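Local coordinates for uncharacterized protein (Pseudomonas aeruginosa UCBPP-PA14, PDB 3FD9) that acts as a transcriptional antiactivator of type III secretion genes, probably by disrupting the self-association and DNA binding of the activator ExsA, at residues R42-L45 with E46-F49; Q132-Q135 with L136-K139; L223-L226 with D227-G231. All blocks are in the same frame, centred on the assembly; numbering follows the deposited sequence.

Contact 1 (R42-L45 with E46-F49); sequences RLRL and EQLF
R42-L45 and E46-F49 form one unbroken run of the α-helix 42-50, and four successive i to i+4 backbone bonds join them. The first is weak: E46 N reaches R42 O at 3.3 Å. Q47 N bonds to L43 O at 3.2 Å. L48 N bonds to R44 O at 2.8 Å, and F49 N closes the run on L45 O at 3.0 Å. The side chains therefore meet at i+3 and i+4 spacing, in the ordinary manner of an α-helix.

R44 and Q47 make the polar contact. Their side chains run side by side and point the same way. R44 NH1 donates to Q47 OE1 at 2.7 Å, in the plane of the amide and on a lone pair. The bond is bent, with an angle of 133° at the hydrogen, and the oxygen lies somewhat out of the guanidinium plane. The guanidinium and amide planes are only 19° apart. The R44 chain bends about its CB-CG bond (chi2 -72°), which leaves NH1 beside the Q47 amide. W83 NE1 also donates to Q47 OE1, so two bonds grip this oxygen and hold the amide's rotation. Q47 NE2 lies against L43 CD1.

L43 also meets E46. Its CD2 lies against the carboxylate, 3.5 Å from E46 OE2. The same oxygen has a long, weak ion pair with R50.

The apolar side of the helix is carried by L45, L48 and F49. L45 and F49 lie alongside each other, and L48 CD2 meets L45 CD2. L54 of helix 52-60 touches both L48 and F49, while L33 of helix 30-39 touches F49. These contacts join helix 42-50 to both helices. One face of the F49 ring lies on L45 O, and L45 CD2 sits 3.8 Å from F49 CZ.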
loop_
_atom_site.group_PDB
_atom_site.type_symbol
_atom_site.label_atom_id
_atom_site.label_comp_id
_atom_site.label_asym_id
_atom_site.label_seq_id
_atom_site.Cartn_x
_atom_site.Cartn_y
_atom_site.Cartn_z
ATOM N N ARG A 42 -10.983 16.896 -14.779
ATOM C CA ARG A 42 -11.315 16.884 -13.355
ATOM C C ARG A 42 -12.731 16.368 -13.085
ATOM O O ARG A 42 -12.983 15.690 -12.085
ATOM C CB ARG A 42 -11.154 18.287 -12.770
ATOM C CG ARG A 42 -11.193 18.368 -11.250
ATOM C CD ARG A 42 -11.896 19.661 -10.811
ATOM N NE ARG A 42 -11.780 20.705 -11.829
ATOM C CZ ARG A 42 -12.786 21.089 -12.619
ATOM N NH1 ARG A 42 -13.987 20.520 -12.500
ATOM N NH2 ARG A 42 -12.600 22.045 -13.525
ATOM N N LEU A 43 -13.652 16.699 -13.983
ATOM C CA LEU A 43 -15.052 16.335 -13.816
ATOM C C LEU A 43 -15.273 14.843 -14.031
ATOM O O LEU A 43 -16.083 14.228 -13.348
ATOM C CB LEU A 43 -15.929 17.160 -14.768
ATOM C CG LEU A 43 -17.456 16.985 -14.782
ATOM C CD1 LEU A 43 -17.873 15.762 -15.593
ATOM C CD2 LEU A 43 -18.041 16.915 -13.372
ATOM N N ARG A 44 -14.555 14.265 -14.986
ATOM C CA ARG A 44 -14.687 12.844 -15.283
ATOM C C ARG A 44 -14.046 12.010 -14.192
ATOM O O ARG A 44 -14.525 10.932 -13.843
ATOM C CB ARG A 44 -14.038 12.524 -16.623
ATOM C CG ARG A 44 -14.818 13.036 -17.814
ATOM C CD ARG A 44 -16.083 12.224 -18.033
ATOM N NE ARG A 44 -16.813 12.686 -19.206
ATOM C CZ ARG A 44 -17.936 13.394 -19.152
ATOM N NH1 ARG A 44 -18.466 13.707 -17.978
ATOM N NH2 ARG A 44 -18.531 13.787 -20.273
ATOM N N LEU A 45 -12.942 12.515 -13.657
ATOM C CA LEU A 45 -12.272 11.860 -12.546
ATOM C C LEU A 45 -13.196 11.677 -11.357
ATOM O O LEU A 45 -13.198 10.625 -10.746
ATOM C CB LEU A 45 -11.037 12.648 -12.110
ATOM C CG LEU A 45 -9.708 11.971 -12.394
ATOM C CD1 LEU A 45 -8.691 12.433 -11.367
ATOM C CD2 LEU A 45 -9.878 10.477 -12.313
ATOM N N GLU A 46 -13.960 12.709 -11.015
ATOM C CA GLU A 46 -14.851 12.625 -9.868
ATOM C C GLU A 46 -16.027 11.715 -10.192
ATOM O O GLU A 46 -16.521 11.001 -9.326
ATOM C CB GLU A 46 -15.334 14.011 -9.428
ATOM C CG GLU A 46 -16.526 14.542 -10.214
ATOM C CD GLU A 46 -17.002 15.918 -9.744
ATOM O OE1 GLU A 46 -16.195 16.664 -9.141
ATOM O OE2 GLU A 46 -18.185 16.252 -9.988
ATOM N N GLN A 47 -16.463 11.714 -11.444
ATOM C CA GLN A 47 -17.542 10.813 -11.836
ATOM C C GLN A 47 -17.085 9.375 -11.726
ATOM O O GLN A 47 -17.829 8.511 -11.267
ATOM C CB GLN A 47 -18.046 11.103 -13.247
ATOM C CG GLN A 47 -19.029 12.257 -13.307
ATOM C CD GLN A 47 -19.210 12.782 -14.707
ATOM O OE1 GLN A 47 -18.604 12.278 -15.642
ATOM N NE2 GLN A 47 -20.047 13.801 -14.860
ATOM N N LEU A 48 -15.852 9.125 -12.145
ATOM C CA LEU A 48 -15.266 7.803 -12.028
ATOM C C LEU A 48 -15.195 7.375 -10.573
ATOM O O LEU A 48 -15.494 6.234 -10.241
ATOM C CB LEU A 48 -13.863 7.781 -12.625
ATOM C CG LEU A 48 -13.062 6.534 -12.259
ATOM C CD1 LEU A 48 -13.667 5.310 -12.953
ATOM C CD2 LEU A 48 -11.601 6.694 -12.619
ATOM N N PHE A 49 -14.803 8.294 -9.700
ATOM C CA PHE A 49 -14.569 7.932 -8.312
ATOM C C PHE A 49 -15.856 7.561 -7.604
ATOM O O PHE A 49 -15.835 6.801 -6.641
ATOM C CB PHE A 49 -13.842 9.049 -7.556
ATOM C CG PHE A 49 -12.390 9.187 -7.926
ATOM C CD1 PHE A 49 -11.800 10.435 -8.027
ATOM C CD2 PHE A 49 -11.621 8.068 -8.193
ATOM C CE1 PHE A 49 -10.459 10.563 -8.374
ATOM C CE2 PHE A 49 -10.283 8.188 -8.542
ATOM C CZ PHE A 49 -9.703 9.434 -8.634
#

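Contact 2 (Q132-Q135 with L136-K139)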
loop_
_atom_site.group_PDB
_atom_site.type_symbol
_atom_site.label_atom_id
_atom_site.label_comp_id
_atom_site.label_asym_id
_atom_site.label_seq_id
_atom_site.Cartn_x
_atom_site.Cartn_y
_atom_site.Cartn_z
ATOM N N GLN A 132 -12.255 5.313 14.379
ATOM C CA GLN A 132 -12.379 6.255 15.485
ATOM C C GLN A 132 -11.509 5.805 16.644
ATOM O O GLN A 132 -10.932 6.622 17.361
ATOM C CB GLN A 132 -13.838 6.364 15.941
ATOM C CG GLN A 132 -14.037 6.993 17.328
ATOM C CD GLN A 132 -13.864 8.510 17.334
ATOM O OE1 GLN A 132 -13.409 9.103 16.353
ATOM N NE2 GLN A 132 -14.234 9.142 18.445
ATOM N N SER A 133 -11.418 4.494 16.823
ATOM C CA SER A 133 -10.600 3.921 17.882
ATOM C C SER A 133 -9.129 4.205 17.613
ATOM O O SER A 133 -8.426 4.753 18.461
ATOM C CB SER A 133 -10.838 2.417 17.973
ATOM O OG SER A 133 -10.227 1.880 19.129
ATOM N N ARG A 134 -8.676 3.828 16.420
ATOM C CA ARG A 134 -7.311 4.082 15.989
ATOM C C ARG A 134 -6.988 5.552 16.174
ATOM O O ARG A 134 -5.963 5.908 16.752
ATOM C CB ARG A 134 -7.138 3.705 14.519
ATOM C CG ARG A 134 -5.712 3.371 14.128
ATOM C CD ARG A 134 -5.443 1.869 14.221
ATOM N NE ARG A 134 -6.211 1.215 15.283
ATOM C CZ ARG A 134 -5.783 1.046 16.533
ATOM N NH1 ARG A 134 -4.582 1.485 16.894
ATOM N NH2 ARG A 134 -6.558 0.438 17.424
ATOM N N GLN A 135 -7.882 6.404 15.683
ATOM C CA GLN A 135 -7.708 7.850 15.766
ATOM C C GLN A 135 -7.469 8.323 17.191
ATOM O O GLN A 135 -6.670 9.228 17.427
ATOM C CB GLN A 135 -8.917 8.571 15.164
ATOM C CG GLN A 135 -8.926 8.551 13.654
ATOM C CD GLN A 135 -7.587 8.971 13.085
ATOM O OE1 GLN A 135 -6.932 9.873 13.614
ATOM N NE2 GLN A 135 -7.166 8.315 12.006
ATOM N N LEU A 136 -8.165 7.708 18.138
ATOM C CA LEU A 136 -8.008 8.070 19.539
ATOM C C LEU A 136 -6.656 7.611 20.096
ATOM O O LEU A 136 -6.131 8.216 21.029
ATOM C CB LEU A 136 -9.156 7.502 20.377
ATOM C CG LEU A 136 -10.558 8.063 20.131
ATOM C CD1 LEU A 136 -11.586 7.293 20.944
ATOM C CD2 LEU A 136 -10.616 9.543 20.462
ATOM N N ARG A 137 -6.096 6.547 19.530
ATOM C CA ARG A 137 -4.782 6.079 19.960
ATOM C C ARG A 137 -3.700 7.016 19.445
ATOM O O ARG A 137 -2.841 7.459 20.202
ATOM C CB ARG A 137 -4.523 4.647 19.494
ATOM C CG ARG A 137 -5.589 3.666 19.943
ATOM C CD ARG A 137 -5.105 2.225 19.896
ATOM N NE ARG A 137 -6.214 1.288 20.062
ATOM C CZ ARG A 137 -6.788 1.001 21.228
ATOM N NH1 ARG A 137 -6.357 1.577 22.345
ATOM N NH2 ARG A 137 -7.795 0.138 21.278
ATOM N N ILE A 138 -3.748 7.318 18.152
ATOM C CA ILE A 138 -2.866 8.322 17.572
ATOM C C ILE A 138 -2.992 9.627 18.352
ATOM O O ILE A 138 -2.033 10.377 18.496
ATOM C CB ILE A 138 -3.214 8.593 16.093
ATOM C CG1 ILE A 138 -2.591 7.529 15.185
ATOM C CG2 ILE A 138 -2.727 9.970 15.677
ATOM C CD1 ILE A 138 -3.150 6.129 15.376
ATOM N N LYS A 139 -4.190 9.879 18.865
ATOM C CA LYS A 139 -4.485 11.117 19.568
ATOM C C LYS A 139 -3.960 11.072 21.001
ATOM O O LYS A 139 -3.771 12.108 21.631
ATOM C CB LYS A 139 -5.997 11.374 19.556
ATOM C CG LYS A 139 -6.407 12.845 19.439
ATOM C CD LYS A 139 -6.694 13.480 20.795
ATOM C CE LYS A 139 -7.357 14.846 20.627
ATOM N NZ LYS A 139 -7.779 15.455 21.925
#
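R137 lies back along the α-helix 119-147 over S133 and R134, the residues four and three places before it. This helix pairs with helix 157-189 to form the long helical hairpin of ExsD. CB of R137 packs on R134 O at 3.3 Å. CG rests near S133 O at 3.4 Å, the same carbonyl that accepts the backbone bond from R137 N. From there the chain runs extended to NE. CD of R137 lies beside the NH1/NH2 side of the R134 guanidinium, 3.1 Å from R134 NH1. NE then meets R134 NH2 at 2.8 Å, near the plane of both groups. Both atoms are donors and both groups carry charge, so this is a like-charge approach and no hydrogen bond. At 2.6 Å resolution the exact gap is uncertain. The two planes are 28° apart. R134 arrives there through bends at chi2 and chi3. At the tip, R137 NH2 lies 3.7 Å from S133 OG, obliquely to the guanidinium. That hydroxyl is hydrogen-bonded to Q165 NE2 of helix 157-189, which ties the two arms of the hairpin together.

L136 faces the same partner helix, packing on C164 and Q165, and also touches F142 of the second subunit. R134 crosses I138 at about a right angle, with its CG 4.0 Å from I138 CD1.

Contact 3 (L223-L226 with D227-G231); sequences LCRL and DDDVG
R225 gathers D228 and D229 around itself in a surface turn, through both its carbonyl and its guanidinium. The turn lies in the loop between helix 217-223 and helix 232-241.

Backbone bonds come first. D229 N donates to R225 O at 3.0 Å, in the carbonyl plane. D228 N adds a weak bond to the same oxygen at 3.1 Å. One carbonyl thus closes an i to i+4 turn and, less firmly, an i to i+3 turn. L226 and D227 have helical backbone angles, so the chain makes a single helix-like turn. D229 then leaves it with an extended psi of 147°.

Charge makes the second group. R225, D228 and D229 form a salt-bridge network. The arginine bends at chi2 and chi3, which sets its guanidinium beside D228 and D229. D228 lies over one face of that group, with its side chain across it at about a right angle. R225 NH2 to D228 OD1 is long, at 3.6 Å, and acts through charge alone, since no N-H points at the oxygen. D229 OD1 instead comes to the edge, near the guanidinium plane. Its 2.6 Å distance from R225 NH1 is doubtful in detail, because that nitrogen is placed too close to a neighbour.

Apolar packing seats the turn on the protein. L226 points away from the aspartates and touches M99 of helix 96-115. It also touches L93 and W254, which lie just beyond strands 90-92 and 251-253, the two parallel strands of the small sheet.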
loop_
_atom_site.group_PDB
_atom_site.type_symbol
_atom_site.label_atom_id
_atom_site.label_comp_id
_atom_site.label_asym_id
_atom_site.label_seq_id
_atom_site.Cartn_x
_atom_site.Cartn_y
_atom_site.Cartn_z
ATOM N N LEU A 223 -24.472 -22.365 -11.588
ATOM C CA LEU A 223 -23.091 -22.186 -11.163
ATOM C C LEU A 223 -22.304 -23.489 -11.324
ATOM O O LEU A 223 -21.125 -23.479 -11.680
ATOM C CB LEU A 223 -23.031 -21.681 -9.716
ATOM C CG LEU A 223 -21.715 -21.025 -9.291
ATOM C CD1 LEU A 223 -21.488 -19.748 -10.068
ATOM C CD2 LEU A 223 -21.696 -20.739 -7.810
ATOM N N CYS A 224 -22.969 -24.610 -11.084
ATOM C CA CYS A 224 -22.307 -25.910 -11.123
ATOM C C CYS A 224 -22.290 -26.495 -12.517
ATOM O O CYS A 224 -21.893 -27.649 -12.699
ATOM C CB CYS A 224 -22.993 -26.887 -10.179
ATOM S SG CYS A 224 -22.879 -26.403 -8.470
ATOM N N ARG A 225 -22.720 -25.708 -13.498
ATOM C CA ARG A 225 -22.781 -26.193 -14.868
ATOM C C ARG A 225 -22.113 -25.221 -15.805
ATOM O O ARG A 225 -22.357 -25.235 -17.005
ATOM C CB ARG A 225 -24.227 -26.412 -15.301
ATOM C CG ARG A 225 -25.046 -27.197 -14.300
ATOM C CD ARG A 225 -25.983 -28.160 -14.996
ATOM N NE ARG A 225 -25.290 -29.390 -15.377
ATOM C CZ ARG A 225 -24.934 -29.701 -16.621
ATOM N NH1 ARG A 225 -25.212 -28.870 -17.618
ATOM N NH2 ARG A 225 -24.305 -30.847 -16.865
ATOM N N LEU A 226 -21.271 -24.364 -15.260
ATOM C CA LEU A 226 -20.655 -23.347 -16.083
ATOM C C LEU A 226 -20.018 -23.960 -17.324
ATOM O O LEU A 226 -20.157 -23.427 -18.431
ATOM C CB LEU A 226 -19.624 -22.555 -15.268
ATOM C CG LEU A 226 -20.259 -21.633 -14.230
ATOM C CD1 LEU A 226 -19.212 -20.963 -13.378
ATOM C CD2 LEU A 226 -21.127 -20.607 -14.935
ATOM N N ASP A 227 -19.332 -25.081 -17.126
ATOM C CA ASP A 227 -18.540 -25.704 -18.177
ATOM C C ASP A 227 -19.400 -26.470 -19.178
ATOM O O ASP A 227 -19.066 -26.578 -20.358
ATOM C CB ASP A 227 -17.519 -26.651 -17.559
ATOM C CG ASP A 227 -16.466 -27.090 -18.548
ATOM O OD1 ASP A 227 -15.919 -26.216 -19.257
ATOM O OD2 ASP A 227 -16.182 -28.308 -18.611
ATOM N N ASP A 228 -20.517 -26.991 -18.692
ATOM C CA ASP A 228 -21.361 -27.875 -19.476
ATOM C C ASP A 228 -22.378 -27.104 -20.306
ATOM O O ASP A 228 -22.332 -27.135 -21.530
ATOM C CB ASP A 228 -22.064 -28.858 -18.544
ATOM C CG ASP A 228 -21.152 -29.364 -17.438
ATOM O OD1 ASP A 228 -20.733 -30.541 -17.506
ATOM O OD2 ASP A 228 -20.838 -28.586 -16.506
ATOM N N ASP A 229 -23.295 -26.416 -19.633
ATOM C CA ASP A 229 -24.317 -25.634 -20.312
ATOM C C ASP A 229 -23.730 -24.352 -20.888
ATOM O O ASP A 229 -22.802 -23.768 -20.327
ATOM C CB ASP A 229 -25.469 -25.322 -19.354
ATOM C CG ASP A 229 -26.238 -26.568 -18.941
ATOM O OD1 ASP A 229 -26.132 -27.590 -19.655
ATOM O OD2 ASP A 229 -26.944 -26.522 -17.911
ATOM N N VAL A 230 -24.279 -23.913 -22.014
ATOM C CA VAL A 230 -23.760 -22.740 -22.713
ATOM C C VAL A 230 -24.379 -21.463 -22.157
ATOM O O VAL A 230 -23.737 -20.406 -22.127
ATOM C CB VAL A 230 -24.030 -22.834 -24.230
ATOM C CG1 VAL A 230 -25.524 -22.998 -24.499
ATOM C CG2 VAL A 230 -23.471 -21.617 -24.947
ATOM N N GLY A 231 -25.630 -21.574 -21.714
ATOM C CA GLY A 231 -26.339 -20.448 -21.141
ATOM C C GLY A 231 -26.276 -20.436 -19.627
ATOM O O GLY A 231 -27.066 -19.763 -18.973
#

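The three contacts come in series along the chain, one in each of the N-terminal, helical hairpin and C-terminal domains of ExsD. Contact 1 is on helix 42-50, contact 2 on helix 119-147, and contact 3 in the loop between helix 217-223 and helix 232-241. None touches another. Between centres, contacts 1 and 2 are about 31 Å apart, and 1 and 3 about 38 Å. Contacts 2 and 3 lie on opposite sides of the chain's centre, with their own centres about 49 Å apart. Contact 1 meets one other subunit through R42, and contact 3 meets none. The three are thus separate local features, and contact 2, packed against two other subunits, lies at the subunit interface.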